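PDB 6R3W: UPF0678 fatty acid-binding protein-like protein ERS007657_00996 from Mycobacterium tuberculosis, which binds heme b in a ten-stranded antiparallel beta-barrel and probably isomerises peroxynitrite to nitrate, consistent with a role in detoxifying reactive nitrogen and oxygen species. Local coordinates for residues P14-W19 / P47-T52; G69-C74 / L106-R111; V79-A84 / L128-R133. One frame throughout, in Å; residues are numbered along the deposited sequence.

Contact 1 (P14-W19 / P47-T52); sequences PLLGSW and PFLTYT
L49 meets L15 and L16 with a different methyl for each, inside the antiparallel beta-barrel of the nitrobindin fold. The segment 14-19 leaves a 3-10 turn and enters strand 17-25, the start of the predicted GXWXGXG motif, whereas L49 belongs to strand 48-57. Strand 33-42 separates the two in the sheet. No hydrogen bond joins the segments, and their CA atoms come no nearer than the 8.0 Å between L16 and L49, so apolar side chains make the contact.

In L49 the CG stands anti to the carbonyl carbon (chi1 -59°), and the fork at its end divides the work. Its CD1 is 4.1 Å from CB of L15 and equally 4.1 Å from CD2 of L15, the two side chains crossing at about a right angle. Its CD2 meets CD2 of L16 at 3.6 Å, methyl to methyl and at a slant. The CB of L16 does not aim at L49; the side chain gets there through its end. L9 and F41 add further apolar surface around L49.

The turn carrying the two leucines is tied to the strand that follows it: the indole NE1 of W19 donates to O of L15 at 2.9 Å, nearly straight at 169°, with the oxygen almost in the indole plane but the nitrogen tilted 34° from the carbonyl plane.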
ATOM      1  N   PRO A  14      -7.972   3.553  13.082  1.00 11.24           N
ATOM      2  CA  PRO A  14      -8.575   4.446  12.090  1.00 11.78           C
ATOM      3  C   PRO A  14      -8.483   3.929  10.637  1.00 10.33           C
ATOM      4  O   PRO A  14      -9.181   4.447   9.788  1.00 11.23           O
ATOM      5  CB  PRO A  14      -7.782   5.758  12.257  1.00 12.28           C
ATOM      6  CG  PRO A  14      -7.407   5.752  13.726  1.00 12.71           C
ATOM      7  CD  PRO A  14      -7.040   4.297  13.974  1.00 12.39           C
ATOM      8  N   LEU A  15      -7.604   2.979  10.361  1.00 10.01           N
ATOM      9  CA  LEU A  15      -7.490   2.447   8.987  1.00  9.50           C
ATOM     10  C   LEU A  15      -8.709   1.578   8.652  1.00  9.87           C
ATOM     11  O   LEU A  15      -9.023   1.416   7.466  1.00  9.84           O
ATOM     12  CB  LEU A  15      -6.196   1.640   8.842  1.00 10.20           C
ATOM     13  CG  LEU A  15      -4.918   2.422   8.528  1.00  9.91           C
ATOM     14  CD1 LEU A  15      -4.565   3.398   9.638  1.00 12.37           C
ATOM     15  CD2 LEU A  15      -3.768   1.451   8.272  1.00 11.86           C
ATOM     16  N   LEU A  16      -9.327   0.963   9.645  1.00  9.88           N
ATOM     17  CA  LEU A  16     -10.413  -0.003   9.393  1.00 10.94           C
ATOM     18  C   LEU A  16     -11.524   0.665   8.580  1.00 10.94           C
ATOM     19  O   LEU A  16     -11.971   1.770   8.953  1.00 12.87           O
ATOM     20  CB  LEU A  16     -10.951  -0.519  10.717  1.00 11.63           C
ATOM     21  CG  LEU A  16     -10.015  -1.442  11.487  1.00 13.76           C
ATOM     22  CD1 LEU A  16     -10.528  -1.654  12.902  1.00 15.15           C
ATOM     23  CD2 LEU A  16      -9.847  -2.776  10.773  1.00 13.95           C
ATOM     24  N   GLY A  17     -12.027  -0.046   7.589  1.00 10.74           N
ATOM     25  CA  GLY A  17     -13.139   0.380   6.750  1.00 12.40           C
ATOM     26  C   GLY A  17     -12.766   0.468   5.282  1.00 10.79           C
ATOM     27  O   GLY A  17     -11.768  -0.169   4.849  1.00 11.33           O
ATOM     28  N   SER A  18     -13.611   1.152   4.531  1.00 11.05           N
ATOM     29  CA  SER A  18     -13.560   1.223   3.067  1.00 11.79           C
ATOM     30  C   SER A  18     -13.120   2.617   2.663  1.00 10.62           C
ATOM     31  O   SER A  18     -13.553   3.594   3.291  1.00 11.91           O
ATOM     32  CB  SER A  18     -14.891   0.883   2.473  1.00 13.97           C
ATOM     33  OG  SER A  18     -15.182  -0.497   2.658  1.00 17.32           O
ATOM     34  N   TRP A  19     -12.259   2.680   1.668  1.00 11.23           N
ATOM     35  CA  TRP A  19     -11.626   3.914   1.186  1.00 11.70           C
ATOM     36  C   TRP A  19     -11.761   3.964  -0.333  1.00 10.07           C
ATOM     37  O   TRP A  19     -11.564   2.926  -0.966  1.00 12.03           O
ATOM     38  CB  TRP A  19     -10.155   3.950   1.612  1.00 10.98           C
ATOM     39  CG  TRP A  19      -9.952   3.899   3.096  1.00  9.83           C
ATOM     40  CD1 TRP A  19      -9.864   2.785   3.882  1.00 10.30           C
ATOM     41  CD2 TRP A  19      -9.730   5.015   3.964  1.00  9.66           C
ATOM     42  NE1 TRP A  19      -9.641   3.136   5.184  1.00 10.63           N
ATOM     43  CE2 TRP A  19      -9.567   4.506   5.272  1.00  9.65           C
ATOM     44  CE3 TRP A  19      -9.713   6.395   3.774  1.00  9.85           C
ATOM     45  CZ2 TRP A  19      -9.313   5.337   6.365  1.00 10.77           C
ATOM     46  CZ3 TRP A  19      -9.462   7.213   4.850  1.00 10.99           C
ATOM     47  CH2 TRP A  19      -9.319   6.697   6.136  1.00 11.56           C
ATOM     48  N   PRO A  47      -3.287  -9.837  15.486  1.00 10.68           N
ATOM     49  CA  PRO A  47      -2.502  -8.607  15.349  1.00 11.10           C
ATOM     50  C   PRO A  47      -2.080  -8.312  13.901  1.00 10.62           C
ATOM     51  O   PRO A  47      -0.900  -7.981  13.633  1.00 11.32           O
ATOM     52  CB  PRO A  47      -1.258  -8.812  16.226  1.00 15.05           C
ATOM     53  CG  PRO A  47      -1.329 -10.207  16.763  1.00 19.18           C
ATOM     54  CD  PRO A  47      -2.592 -10.856  16.270  1.00 12.99           C
ATOM     55  N   PHE A  48      -3.046  -8.331  12.998  1.00 10.41           N
ATOM     56  CA  PHE A  48      -2.853  -7.878  11.607  1.00  9.84           C
ATOM     57  C   PHE A  48      -4.181  -7.379  11.073  1.00  8.92           C
ATOM     58  O   PHE A  48      -5.257  -7.863  11.500  1.00  9.49           O
ATOM     59  CB  PHE A  48      -2.306  -9.016  10.725  1.00 10.37           C
ATOM     60  CG  PHE A  48      -3.205 -10.226  10.579  1.00  9.34           C
ATOM     61  CD1 PHE A  48      -4.189 -10.293   9.596  1.00  9.30           C
ATOM     62  CD2 PHE A  48      -3.016 -11.332  11.384  1.00 10.99           C
ATOM     63  CE1 PHE A  48      -4.988 -11.415   9.462  1.00 10.85           C
ATOM     64  CE2 PHE A  48      -3.795 -12.464  11.226  1.00 11.49           C
ATOM     65  CZ  PHE A  48      -4.786 -12.500  10.280  1.00 12.69           C
ATOM     66  N   LEU A  49      -4.093  -6.445  10.148  1.00  8.12           N
ATOM     67  CA  LEU A  49      -5.213  -6.048   9.286  1.00  8.11           C
ATOM     68  C   LEU A  49      -5.161  -6.871   8.005  1.00  8.15           C
ATOM     69  O   LEU A  49      -4.063  -7.108   7.467  1.00  9.84           O
ATOM     70  CB  LEU A  49      -5.135  -4.553   8.952  1.00  9.46           C
ATOM     71  CG  LEU A  49      -5.150  -3.604  10.131  1.00 10.49           C
ATOM     72  CD1 LEU A  49      -5.015  -2.173   9.654  1.00 15.39           C
ATOM     73  CD2 LEU A  49      -6.403  -3.777  10.962  1.00 15.67           C
ATOM     74  N   THR A  50      -6.318  -7.244   7.485  1.00  7.98           N
ATOM     75  CA  THR A  50      -6.460  -7.671   6.094  1.00  8.67           C
ATOM     76  C   THR A  50      -6.547  -6.423   5.230  1.00  8.70           C
ATOM     77  O   THR A  50      -7.114  -5.403   5.675  1.00  8.96           O
ATOM     78  CB  THR A  50      -7.664  -8.593   5.904  1.00 10.01           C
ATOM     79  OG1 THR A  50      -8.858  -7.844   6.178  1.00 11.64           O
ATOM     80  CG2 THR A  50      -7.602  -9.797   6.809  1.00 11.24           C
ATOM     81  N   TYR A  51      -6.051  -6.517   4.008  1.00  8.44           N
ATOM     82  CA  TYR A  51      -5.954  -5.370   3.093  1.00  9.03           C
ATOM     83  C   TYR A  51      -6.174  -5.838   1.672  1.00  9.67           C
ATOM     84  O   TYR A  51      -5.508  -6.779   1.227  1.00 10.00           O
ATOM     85  CB  TYR A  51      -4.602  -4.690   3.238  1.00  8.63           C
ATOM     86  CG  TYR A  51      -4.237  -3.723   2.137  1.00  8.94           C
ATOM     87  CD1 TYR A  51      -4.851  -2.487   1.998  1.00  9.27           C
ATOM     88  CD2 TYR A  51      -3.342  -4.103   1.156  1.00 10.10           C
ATOM     89  CE1 TYR A  51      -4.520  -1.638   0.958  1.00  9.41           C
ATOM     90  CE2 TYR A  51      -2.978  -3.253   0.129  1.00  9.84           C
ATOM     91  CZ  TYR A  51      -3.565  -2.012   0.032  1.00  8.33           C
ATOM     92  OH  TYR A  51      -3.245  -1.173  -1.007  1.00  8.78           O
ATOM     93  N   THR A  52      -7.045  -5.142   0.957  1.00  9.43           N
ATOM     94  CA  THR A  52      -7.209  -5.356  -0.484  0.50  9.10           C
ATOM     95  C   THR A  52      -7.339  -4.019  -1.196  1.00 10.44           C
ATOM     96  O   THR A  52      -7.983  -3.122  -0.649  1.00 14.27           O
ATOM     97  CB  THR A  52      -8.392  -6.263  -0.772  0.50 10.07           C
ATOM     98  OG1 THR A  52      -9.533  -5.625  -0.190  0.50 16.73           O
ATOM     99  CG2 THR A  52      -8.182  -7.664  -0.231  0.50  7.96           C
TER

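Contact 2 (G69-C74 / L106-R111); sequences GYLRVC and LELSTR
L71 reaches L106 and L108 with separate methyls, and these two pairs are the contact between segments 69-74 and 106-111, which lie on strands 63-73 and 103-118. The segment 69-74 begins at G69, whose backbone is hydrogen-bonded to that of Y51. Y70 then sets its ring nearly perpendicular to that of F48, with planes at about 85°.

At L71 the side chain turns toward the opposing strand. Its CG lies anti to the backbone N (chi1 -175°), and the fork spans two alternate residues on one face of the other strand: CD2 is 4.4 Å from CD2 of L106, and CD1 is 4.4 Å from CD2 of L108. Both distances are loose for methyl packing, and with 10.8 Å between the CA atoms of L71 and L108 the backbones lie beyond hydrogen bonding. All three leucines are buried, which identifies an apolar patch inside the barrel.

Next in sequence, R72 forms a salt bridge through NE with E80 OE1. V73 packs on Y97 and on L9 and L12, and C74 closes a disulfide with C78.

In the sheet, strands 78-85 and 89-100 come between the two segments. V79 and L81 of the first touch L108, while Y97 of the second touches L106; on its other flank strand 103-118 is paired with strand 125-135, from which Y132 and I134 also pack on L106.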
ATOM      1  N   GLY A  69      -3.311  -8.696   0.777  1.00  7.41           N
ATOM      2  CA  GLY A  69      -2.482  -9.285   1.815  1.00  6.68           C
ATOM      3  C   GLY A  69      -2.792  -8.715   3.158  1.00  6.73           C
ATOM      4  O   GLY A  69      -3.994  -8.607   3.503  1.00  7.85           O
ATOM      5  N   TYR A  70      -1.760  -8.464   3.946  1.00  6.69           N
ATOM      6  CA  TYR A  70      -1.887  -8.264   5.396  1.00  6.99           C
ATOM      7  C   TYR A  70      -0.938  -7.166   5.846  1.00  7.42           C
ATOM      8  O   TYR A  70       0.191  -7.076   5.354  1.00  8.59           O
ATOM      9  CB  TYR A  70      -1.611  -9.573   6.133  1.00  7.74           C
ATOM     10  CG  TYR A  70      -2.413 -10.723   5.596  1.00  7.57           C
ATOM     11  CD1 TYR A  70      -3.730 -10.915   5.983  1.00  8.95           C
ATOM     12  CD2 TYR A  70      -1.886 -11.591   4.660  1.00  7.16           C
ATOM     13  CE1 TYR A  70      -4.515 -11.907   5.416  1.00  9.32           C
ATOM     14  CE2 TYR A  70      -2.638 -12.615   4.120  1.00  7.97           C
ATOM     15  CZ  TYR A  70      -3.953 -12.770   4.489  1.00  9.07           C
ATOM     16  OH  TYR A  70      -4.674 -13.798   3.944  1.00 10.46           O
ATOM     17  N   LEU A  71      -1.389  -6.370   6.801  1.00  7.43           N
ATOM     18  CA  LEU A  71      -0.541  -5.408   7.518  1.00  8.29           C
ATOM     19  C   LEU A  71      -0.406  -5.903   8.954  1.00  7.85           C
ATOM     20  O   LEU A  71      -1.358  -5.793   9.721  1.00  9.62           O
ATOM     21  CB  LEU A  71      -1.160  -4.016   7.420  1.00  8.30           C
ATOM     22  CG  LEU A  71      -0.324  -2.876   8.007  1.00  9.96           C
ATOM     23  CD1 LEU A  71       1.053  -2.783   7.380  1.00 11.81           C
ATOM     24  CD2 LEU A  71      -1.046  -1.559   7.858  1.00 12.07           C
ATOM     25  N   ARG A  72       0.736  -6.479   9.269  1.00  8.56           N
ATOM     26  CA  ARG A  72       1.045  -7.039  10.598  1.00  8.47           C
ATOM     27  C   ARG A  72       1.650  -5.939  11.463  1.00  7.80           C
ATOM     28  O   ARG A  72       2.495  -5.170  10.973  1.00  8.33           O
ATOM     29  CB  ARG A  72       2.057  -8.183  10.468  1.00  8.98           C
ATOM     30  CG  ARG A  72       1.514  -9.413   9.773  1.00  9.91           C
ATOM     31  CD  ARG A  72       2.576 -10.308   9.143  1.00 10.01           C
ATOM     32  NE  ARG A  72       3.726 -10.553  10.001  1.00 10.95           N
ATOM     33  CZ  ARG A  72       3.837 -11.520  10.907  1.00  9.82           C
ATOM     34  NH1 ARG A  72       2.814 -12.327  11.187  1.00 11.29           N
ATOM     35  NH2 ARG A  72       4.964 -11.633  11.573  1.00 12.10           N
ATOM     36  N   VAL A  73       1.329  -5.944  12.741  1.00  8.34           N
ATOM     37  CA  VAL A  73       2.069  -5.128  13.720  1.00  8.72           C
ATOM     38  C   VAL A  73       3.091  -6.033  14.415  1.00  9.51           C
ATOM     39  O   VAL A  73       2.695  -7.012  15.054  1.00 10.60           O
ATOM     40  CB  VAL A  73       1.112  -4.418  14.690  1.00  9.03           C
ATOM     41  CG1 VAL A  73       1.864  -3.790  15.848  1.00  9.65           C
ATOM     42  CG2 VAL A  73       0.293  -3.375  13.962  1.00 10.64           C
ATOM     43  N   CYS A  74       4.376  -5.720  14.223  1.00  9.59           N
ATOM     44  CA  CYS A  74       5.530  -6.497  14.744  1.00 10.45           C
ATOM     45  C   CYS A  74       5.954  -5.867  16.082  1.00 10.50           C
ATOM     46  O   CYS A  74       7.101  -5.379  16.205  1.00 11.26           O
ATOM     47  CB  CYS A  74       6.670  -6.616  13.697  1.00 10.65           C
ATOM     48  SG  CYS A  74       6.836  -5.192  12.562  1.00  9.46           S
ATOM     49  N   LEU A 106       2.782   6.202   8.269  1.00  7.89           N
ATOM     50  CA  LEU A 106       3.464   4.907   8.124  1.00  7.73           C
ATOM     51  C   LEU A 106       4.546   5.039   7.060  1.00  7.33           C
ATOM     52  O   LEU A 106       4.280   5.606   5.980  1.00  8.82           O
ATOM     53  CB  LEU A 106       2.480   3.812   7.730  1.00 10.14           C
ATOM     54  CG  LEU A 106       1.314   3.572   8.661  1.00 10.11           C
ATOM     55  CD1 LEU A 106       0.048   4.168   8.089  1.00 14.15           C
ATOM     56  CD2 LEU A 106       1.139   2.090   8.903  1.00 13.54           C
ATOM     57  N   GLU A 107       5.727   4.529   7.360  1.00  7.52           N
ATOM     58  CA  GLU A 107       6.850   4.506   6.416  1.00  8.09           C
ATOM     59  C   GLU A 107       7.339   3.068   6.301  1.00  7.66           C
ATOM     60  O   GLU A 107       7.719   2.498   7.323  1.00  9.43           O
ATOM     61  CB  GLU A 107       7.970   5.434   6.902  1.00  9.93           C
ATOM     62  CG  GLU A 107       7.592   6.907   6.897  1.00 13.08           C
ATOM     63  CD  GLU A 107       7.298   7.484   5.521  1.00 14.51           C
ATOM     64  OE1 GLU A 107       7.823   6.950   4.550  1.00 16.75           O
ATOM     65  OE2 GLU A 107       6.662   8.564   5.451  1.00 21.09           O
ATOM     66  N   LEU A 108       7.312   2.514   5.100  1.00  7.92           N
ATOM     67  CA  LEU A 108       7.687   1.101   4.886  1.00  7.67           C
ATOM     68  C   LEU A 108       8.590   0.989   3.669  1.00  7.23           C
ATOM     69  O   LEU A 108       8.513   1.838   2.779  1.00  7.64           O
ATOM     70  CB  LEU A 108       6.454   0.236   4.666  1.00  9.43           C
ATOM     71  CG  LEU A 108       5.371   0.302   5.723  1.00 10.97           C
ATOM     72  CD1 LEU A 108       4.304   1.276   5.315  1.00 17.35           C
ATOM     73  CD2 LEU A 108       4.811  -1.087   5.963  1.00 15.81           C
ATOM     74  N   SER A 109       9.351  -0.083   3.606  1.00  6.61           N
ATOM     75  CA  SER A 109      10.190  -0.351   2.433  1.00  6.47           C
ATOM     76  C   SER A 109      10.558  -1.831   2.372  1.00  5.99           C
ATOM     77  O   SER A 109      10.848  -2.431   3.428  1.00  6.56           O
ATOM     78  CB  SER A 109      11.449   0.493   2.480  1.00  7.20           C
ATOM     79  OG  SER A 109      12.308   0.215   1.386  1.00  7.82           O
ATOM     80  N   THR A 110      10.664  -2.369   1.164  1.00  6.17           N
ATOM     81  CA  THR A 110      11.308  -3.689   0.971  1.00  6.05           C
ATOM     82  C   THR A 110      12.775  -3.619   1.391  1.00  6.30           C
ATOM     83  O   THR A 110      13.363  -4.677   1.603  1.00  7.37           O
ATOM     84  CB  THR A 110      11.182  -4.169  -0.482  1.00  7.06           C
ATOM     85  OG1 THR A 110      11.847  -3.249  -1.352  1.00  6.91           O
ATOM     86  CG2 THR A 110       9.732  -4.312  -0.907  1.00  7.02           C
ATOM     87  N   ARG A 111      13.363  -2.430   1.376  1.00  6.91           N
ATOM     88  CA  ARG A 111      14.811  -2.218   1.597  1.00  7.68           C
ATOM     89  C   ARG A 111      15.158  -2.307   3.089  1.00  8.22           C
ATOM     90  O   ARG A 111      16.352  -2.315   3.409  1.00 11.16           O
ATOM     91  CB  ARG A 111      15.244  -0.878   0.998  1.00  7.21           C
ATOM     92  CG  ARG A 111      14.910  -0.758  -0.490  1.00  7.61           C
ATOM     93  CD  ARG A 111      15.407   0.521  -1.132  1.00  8.40           C
ATOM     94  NE  ARG A 111      14.818   1.705  -0.532  1.00  8.00           N
ATOM     95  CZ  ARG A 111      15.475   2.616   0.145  1.00 10.40           C
ATOM     96  NH1 ARG A 111      16.766   2.492   0.375  1.00 13.16           N
ATOM     97  NH2 ARG A 111      14.838   3.680   0.592  1.00 12.46           N
TER

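Contact 3 (V79-A84 / L128-R133); sequences VELVLA and LDRSYR
L81 CD2 and L83 CD1 approach R130 from one side, L81 at CD and NE and L83 over one face of the guanidinium. CD2 of L81 is 3.7 Å from CD of R130 and 3.9 Å from its NE, the two side chains crossing at about a right angle. Further out, CD1 of L83 is 3.4 Å from NH2 and 3.8 Å from CZ of R130. This methyl stands 3.3 Å above the guanidinium plane, displaced toward the rim, so it is a face contact made without a hydrogen bond.

R130 spans the distance because its chain is extended from CG to NE (chi2 173°, chi3 -168°); the CA atoms of L81 and R130 are 9.9 Å apart. The buried guanidinium is fixed by three salt bridges: NE to E93 OE2, NH2 to E91 OE1 and NH1 to E67 OE2. Three carboxylates grip its three nitrogens, which settles how the group is rotated.

Next comes the cofactor. L128 touches the heme, the R130 side chain is about 4 Å from it, and the side chains of R130 and H155, the predicted axial ligand, are about 9 Å apart. The arrangement is that of a buried charge network inside a heme-binding, calycin-type beta-barrel, close to its cofactor.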
ATOM      1  N   VAL A  79       5.675  -2.318  11.593  1.00  7.64           N
ATOM      2  CA  VAL A  79       4.753  -2.941  10.619  1.00  7.58           C
ATOM      3  C   VAL A  79       5.534  -3.817   9.643  1.00  7.50           C
ATOM      4  O   VAL A  79       6.628  -3.450   9.196  1.00  8.41           O
ATOM      5  CB  VAL A  79       3.883  -1.909   9.874  1.00  9.36           C
ATOM      6  CG1 VAL A  79       2.653  -1.541  10.682  1.00 10.96           C
ATOM      7  CG2 VAL A  79       4.645  -0.655   9.492  1.00 11.35           C
ATOM      8  N   GLU A  80       4.879  -4.891   9.236  1.00  7.94           N
ATOM      9  CA  GLU A  80       5.246  -5.741   8.084  1.00  7.43           C
ATOM     10  C   GLU A  80       4.028  -5.776   7.156  1.00  7.45           C
ATOM     11  O   GLU A  80       2.981  -6.301   7.566  1.00  9.33           O
ATOM     12  CB  GLU A  80       5.662  -7.156   8.523  1.00  9.11           C
ATOM     13  CG  GLU A  80       6.914  -7.203   9.380  1.00  7.97           C
ATOM     14  CD  GLU A  80       7.064  -8.456  10.204  1.00  9.67           C
ATOM     15  OE1 GLU A  80       6.128  -9.260  10.225  1.00 12.32           O
ATOM     16  OE2 GLU A  80       8.164  -8.650  10.796  1.00 10.02           O
ATOM     17  N   LEU A  81       4.176  -5.265   5.931  1.00  7.61           N
ATOM     18  CA  LEU A  81       3.129  -5.283   4.883  1.00  7.47           C
ATOM     19  C   LEU A  81       3.472  -6.404   3.912  1.00  7.06           C
ATOM     20  O   LEU A  81       4.560  -6.396   3.344  1.00  8.49           O
ATOM     21  CB  LEU A  81       3.076  -3.928   4.176  1.00  8.60           C
ATOM     22  CG  LEU A  81       2.083  -3.816   3.022  1.00  9.87           C
ATOM     23  CD1 LEU A  81       0.636  -3.979   3.505  1.00 11.91           C
ATOM     24  CD2 LEU A  81       2.256  -2.480   2.319  1.00 12.91           C
ATOM     25  N   VAL A  82       2.577  -7.371   3.809  1.00  6.50           N
ATOM     26  CA  VAL A  82       2.808  -8.638   3.100  1.00  6.84           C
ATOM     27  C   VAL A  82       1.804  -8.734   1.959  1.00  6.72           C
ATOM     28  O   VAL A  82       0.603  -8.784   2.251  1.00  7.56           O
ATOM     29  CB  VAL A  82       2.646  -9.806   4.078  1.00  7.94           C
ATOM     30  CG1 VAL A  82       2.955 -11.135   3.419  1.00  8.62           C
ATOM     31  CG2 VAL A  82       3.489  -9.632   5.332  1.00  9.84           C
ATOM     32  N   LEU A  83       2.266  -8.688   0.715  1.00  6.24           N
ATOM     33  CA  LEU A  83       1.346  -8.516  -0.439  1.00  6.49           C
ATOM     34  C   LEU A  83       1.664  -9.481  -1.573  1.00  6.49           C
ATOM     35  O   LEU A  83       2.832  -9.762  -1.869  1.00  6.81           O
ATOM     36  CB  LEU A  83       1.421  -7.100  -0.991  1.00  7.41           C
ATOM     37  CG  LEU A  83       0.958  -5.978  -0.069  1.00  7.87           C
ATOM     38  CD1 LEU A  83       1.205  -4.642  -0.743  1.00  9.18           C
ATOM     39  CD2 LEU A  83      -0.499  -6.145   0.325  1.00  9.03           C
ATOM     40  N   ALA A  84       0.598  -9.898  -2.246  1.00  6.55           N
ATOM     41  CA  ALA A  84       0.606 -10.535  -3.571  1.00  7.13           C
ATOM     42  C   ALA A  84       0.093  -9.555  -4.619  1.00  6.90           C
ATOM     43  O   ALA A  84      -0.857  -8.778  -4.334  1.00  7.16           O
ATOM     44  CB  ALA A  84      -0.248 -11.768  -3.540  1.00  8.05           C
ATOM     45  N   LEU A 128      10.613  -1.477  -3.423  1.00  6.89           N
ATOM     46  CA  LEU A 128       9.387  -0.671  -3.274  1.00  6.67           C
ATOM     47  C   LEU A 128       9.408   0.020  -1.924  1.00  6.86           C
ATOM     48  O   LEU A 128       9.719  -0.645  -0.916  1.00  7.57           O
ATOM     49  CB  LEU A 128       8.160  -1.576  -3.394  1.00  7.74           C
ATOM     50  CG  LEU A 128       7.973  -2.223  -4.758  1.00  7.94           C
ATOM     51  CD1 LEU A 128       7.037  -3.420  -4.676  1.00 10.51           C
ATOM     52  CD2 LEU A 128       7.492  -1.222  -5.787  1.00  8.88           C
ATOM     53  N   ASP A 129       9.107   1.309  -1.931  1.00  6.48           N
ATOM     54  CA  ASP A 129       8.949   2.117  -0.713  1.00  6.86           C
ATOM     55  C   ASP A 129       7.540   2.695  -0.707  1.00  6.77           C
ATOM     56  O   ASP A 129       7.075   3.160  -1.763  1.00  8.19           O
ATOM     57  CB  ASP A 129       9.925   3.296  -0.667  1.00  7.60           C
ATOM     58  CG  ASP A 129      11.402   2.986  -0.455  1.00  8.58           C
ATOM     59  OD1 ASP A 129      11.816   1.825  -0.612  1.00  9.08           O
ATOM     60  OD2 ASP A 129      12.147   3.963  -0.202  1.00 11.90           O
ATOM     61  N   ARG A 130       6.889   2.668   0.437  1.00  6.47           N
ATOM     62  CA  ARG A 130       5.551   3.272   0.628  1.00  7.16           C
ATOM     63  C   ARG A 130       5.579   4.266   1.792  1.00  7.68           C
ATOM     64  O   ARG A 130       6.082   3.930   2.878  1.00  8.27           O
ATOM     65  CB  ARG A 130       4.520   2.176   0.872  1.00  9.18           C
ATOM     66  CG  ARG A 130       4.228   1.317  -0.353  1.00  8.63           C
ATOM     67  CD  ARG A 130       3.340   0.148   0.005  1.00  9.64           C
ATOM     68  NE  ARG A 130       3.267  -0.833  -1.062  1.00  8.95           N
ATOM     69  CZ  ARG A 130       2.179  -1.151  -1.743  1.00  8.25           C
ATOM     70  NH1 ARG A 130       1.019  -0.540  -1.524  1.00  9.98           N
ATOM     71  NH2 ARG A 130       2.252  -2.069  -2.677  1.00  7.61           N
ATOM     72  N   SER A 131       4.965   5.419   1.566  1.00  7.64           N
ATOM     73  CA  SER A 131       4.685   6.442   2.589  0.50  8.92           C
ATOM     74  C   SER A 131       3.169   6.672   2.643  1.00  8.27           C
ATOM     75  O   SER A 131       2.621   7.103   1.651  1.00  9.32           O
ATOM     76  CB  SER A 131       5.437   7.704   2.264  0.50 13.44           C
ATOM     77  OG  SER A 131       5.221   8.687   3.248  0.50 18.29           O
ATOM     78  N   TYR A 132       2.543   6.327   3.755  1.00  8.00           N
ATOM     79  CA  TYR A 132       1.079   6.449   3.919  0.50  9.74           C
ATOM     80  C   TYR A 132       0.805   7.497   5.018  1.00 10.96           C
ATOM     81  O   TYR A 132       1.511   7.512   6.076  1.00 10.93           O
ATOM     82  CB  TYR A 132       0.442   5.069   4.174  0.50 10.07           C
ATOM     83  CG  TYR A 132       0.159   4.230   2.934  0.50  9.24           C
ATOM     84  CD1 TYR A 132      -1.136   3.856   2.588  0.50  9.04           C
ATOM     85  CD2 TYR A 132       1.187   3.768   2.130  0.50  9.37           C
ATOM     86  CE1 TYR A 132      -1.400   3.127   1.433  0.50  8.89           C
ATOM     87  CE2 TYR A 132       0.936   3.089   0.942  0.50  8.71           C
ATOM     88  CZ  TYR A 132      -0.359   2.741   0.604  0.50  8.19           C
ATOM     89  OH  TYR A 132      -0.580   2.019  -0.533  0.50  8.52           O
ATOM     90  N   ARG A 133      -0.226   8.282   4.802  1.00 10.48           N
ATOM     91  CA  ARG A 133      -0.727   9.244   5.792  1.00 10.47           C
ATOM     92  C   ARG A 133      -2.233   9.065   5.919  1.00 11.04           C
ATOM     93  O   ARG A 133      -2.921   9.133   4.904  1.00 12.10           O
ATOM     94  CB  ARG A 133      -0.363  10.666   5.360  1.00 10.89           C
ATOM     95  CG  ARG A 133      -0.854  11.751   6.308  1.00 14.71           C
ATOM     96  CD  ARG A 133      -0.669  13.105   5.652  1.00 17.28           C
ATOM     97  NE  ARG A 133      -1.201  14.186   6.451  1.00 22.85           N
ATOM     98  CZ  ARG A 133      -0.503  14.856   7.343  1.00 20.69           C
ATOM     99  NH1 ARG A 133       0.733  14.479   7.633  1.00 25.23           N
ATOM    100  NH2 ARG A 133      -1.101  15.770   8.081  1.00 26.56           N
TER

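All three contacts join strands of one closed antiparallel barrel that are not neighbours in the sheet. Contact 1 closes before the other two open, whereas contacts 2 and 3 alternate along the chain and have centres only about 4 Å apart; each lies about 13 Å from the centre of contact 1. Strands 48-57 and 63-73 are adjacent, tying contact 1 to contact 2 by a probable backbone hydrogen bond of 2.8 Å from L49 N to L71 O. The adjacent strands 103-118 and 125-135 link contacts 2 and 3 by a side-chain hydrogen bond, S109 OG to D129 OD1, 2.6 Å. The interior thus runs from leucine packing to the charged surroundings of the heme cleft.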